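Local atomic coordinates of protein, Family 18 Chitinase (Crocus vernus, PDB entry 3SIM), a protein that probably binds chitin and hydrolyses its beta-1,4 glycosidic links, as a plant glycoside hydrolase of family 18 built on a TIM barrel. Residues A97-D100 and S101-N105. Residues are numbered along the deposited sequence; the frame is centred on the assembly and turned at random.
Sequences ASVD and SWVSN
Ser98 and Ser101 both turn OG into the slot between their own backbone N and carbonyl carbon (chi1 61° and 74°), and with these rotations the two hydroxyls meet across the first helical turn. Ser98 OG lies 2.7 Å from Ser101 OG, a hydrogen bond in which either oxygen could be the donor. Ser98 occupies the N-cap position: the backbone is extended at Ser98 and helical from Val99 onward. The i to i+4 ladder starts at this residue, with Trp102 N bonded to Ser98 O at 3.1 Å and an N-H...O angle of 167°. Two further rungs follow, Val103 N to Val99 O at 3.1 Å and Ser104 N to Asp100 O at 3.2 Å, which establishes a regular alpha-helical start. Beside the second rung, Val99 CG1 and Val103 CG2 approach to 4.3 Å, a loose apolar contact one turn apart; Val103 CG2 also sits 3.2 Å from Val99 O. Outside the helix start, Asn49 bonds Ser101 OG through ND2, while its OD1 accepts from Ala97 N. Helix 99-116, which precedes barrel strand 121-125, lies against helix 134-150: Val99 and Val103 both touch Arg143, the salt-bridge partner of Asp100 OD1, whereas the buried Trp102 packs on Cys140 and Phe94 and bonds through NE1 to Asp38, just beyond strand 28-37.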
ATOM      1  N   ALA A  97      14.246 -13.423 -13.242  1.00 17.19           N
ATOM      2  CA  ALA A  97      15.140 -14.305 -13.979  1.00 17.38           C
ATOM      3  C   ALA A  97      15.231 -15.731 -13.395  1.00 17.78           C
ATOM      4  O   ALA A  97      15.256 -16.679 -14.110  1.00 16.14           O
ATOM      5  CB  ALA A  97      16.462 -13.698 -14.171  1.00 17.43           C
ATOM      6  N   SER A  98      15.260 -15.803 -12.077  1.00 17.23           N
ATOM      7  CA  SER A  98      15.009 -16.985 -11.290  1.00 17.86           C
ATOM      8  C   SER A  98      14.490 -16.540  -9.937  1.00 17.06           C
ATOM      9  O   SER A  98      14.762 -15.473  -9.551  1.00 15.84           O
ATOM     10  CB  SER A  98      16.272 -17.815 -11.069  1.00 19.08           C
ATOM     11  OG  SER A  98      17.255 -17.129 -10.386  1.00 18.67           O
ATOM     12  N   VAL A  99      13.830 -17.426  -9.228  1.00 16.17           N
ATOM     13  CA  VAL A  99      13.359 -17.101  -7.911  1.00 15.71           C
ATOM     14  C   VAL A  99      14.520 -16.774  -6.955  1.00 17.16           C
ATOM     15  O   VAL A  99      14.449 -15.817  -6.238  1.00 15.95           O
ATOM     16  CB  VAL A  99      12.482 -18.195  -7.333  1.00 16.71           C
ATOM     17  CG1 VAL A  99      12.218 -17.958  -5.936  1.00 13.55           C
ATOM     18  CG2 VAL A  99      11.185 -18.325  -8.108  1.00 16.08           C
ATOM     19  N   ASP A 100      15.551 -17.605  -6.980  1.00 17.64           N
ATOM     20  CA  ASP A 100      16.665 -17.503  -6.074  1.00 17.35           C
ATOM     21  C   ASP A 100      17.382 -16.199  -6.316  1.00 16.64           C
ATOM     22  O   ASP A 100      17.692 -15.532  -5.408  1.00 16.24           O
ATOM     23  CB  ASP A 100      17.668 -18.660  -6.226  1.00 19.36           C
ATOM     24  CG  ASP A 100      17.265 -19.971  -5.501  1.00 22.96           C
ATOM     25  OD1 ASP A 100      16.414 -20.035  -4.637  1.00 24.26           O
ATOM     26  OD2 ASP A 100      17.833 -20.987  -5.817  1.00 25.18           O
ATOM     27  N   SER A 101      17.650 -15.866  -7.573  1.00 16.54           N
ATOM     28  CA  SER A 101      18.347 -14.643  -7.920  1.00 15.96           C
ATOM     29  C   SER A 101      17.582 -13.347  -7.608  1.00 15.13           C
ATOM     30  O   SER A 101      18.143 -12.449  -7.125  1.00 15.20           O
ATOM     31  CB  SER A 101      18.938 -14.660  -9.330  1.00 16.59           C
ATOM     32  OG  SER A 101      17.976 -14.517 -10.277  1.00 15.78           O
ATOM     33  N   TRP A 102      16.289 -13.322  -7.886  1.00 14.03           N
ATOM     34  CA  TRP A 102      15.425 -12.193  -7.554  1.00 13.51           C
ATOM     35  C   TRP A 102      15.361 -11.931  -6.043  1.00 12.99           C
ATOM     36  O   TRP A 102      15.661 -10.894  -5.630  1.00 12.59           O
ATOM     37  CB  TRP A 102      14.005 -12.368  -8.116  1.00 12.68           C
ATOM     38  CG  TRP A 102      13.209 -11.144  -8.086  1.00 11.95           C
ATOM     39  CD1 TRP A 102      13.053 -10.257  -9.086  1.00 10.47           C
ATOM     40  CD2 TRP A 102      12.436 -10.651  -7.001  1.00 10.28           C
ATOM     41  NE1 TRP A 102      12.237  -9.275  -8.711  1.00 10.96           N
ATOM     42  CE2 TRP A 102      11.864  -9.469  -7.426  1.00 11.34           C
ATOM     43  CE3 TRP A 102      12.178 -11.082  -5.704  1.00 12.85           C
ATOM     44  CZ2 TRP A 102      11.082  -8.708  -6.613  1.00  9.19           C
ATOM     45  CZ3 TRP A 102      11.381 -10.298  -4.896  1.00 12.88           C
ATOM     46  CH2 TRP A 102      10.847  -9.138  -5.368  1.00 12.22           C
ATOM     47  N   VAL A 103      15.116 -12.966  -5.264  1.00 13.31           N
ATOM     48  CA  VAL A 103      15.051 -12.888  -3.828  1.00 13.43           C
ATOM     49  C   VAL A 103      16.386 -12.378  -3.214  1.00 14.62           C
ATOM     50  O   VAL A 103      16.386 -11.486  -2.450  1.00 13.43           O
ATOM     51  CB  VAL A 103      14.662 -14.234  -3.205  1.00 13.13           C
ATOM     52  CG1 VAL A 103      14.846 -14.201  -1.739  1.00 13.51           C
ATOM     53  CG2 VAL A 103      13.252 -14.598  -3.547  1.00 12.63           C
ATOM     54  N   SER A 104      17.512 -12.897  -3.671  1.00 16.00           N
ATOM     55  CA  SER A 104      18.794 -12.437  -3.164  1.00 16.65           C
ATOM     56  C   SER A 104      19.005 -10.931  -3.415  1.00 15.86           C
ATOM     57  O   SER A 104      19.366 -10.219  -2.530  1.00 14.85           O
ATOM     58  CB  SER A 104      19.921 -13.236  -3.795  1.00 18.24           C
ATOM     59  OG  SER A 104      21.132 -12.668  -3.482  1.00 22.23           O
ATOM     60  N   ASN A 105      18.706 -10.487  -4.632  1.00 15.52           N
ATOM     61  CA  ASN A 105      18.795  -9.074  -4.965  1.00 15.01           C
ATOM     62  C   ASN A 105      17.826  -8.176  -4.156  1.00 14.06           C
ATOM     63  O   ASN A 105      18.207  -7.147  -3.708  1.00 12.10           O
ATOM     64  CB  ASN A 105      18.630  -8.806  -6.455  1.00 14.36           C
ATOM     65  CG  ASN A 105      19.787  -9.371  -7.327  1.00 16.60           C
ATOM     66  OD1 ASN A 105      20.880  -9.447  -6.913  1.00 13.79           O
ATOM     67  ND2 ASN A 105      19.470  -9.722  -8.530  1.00 13.44           N
TER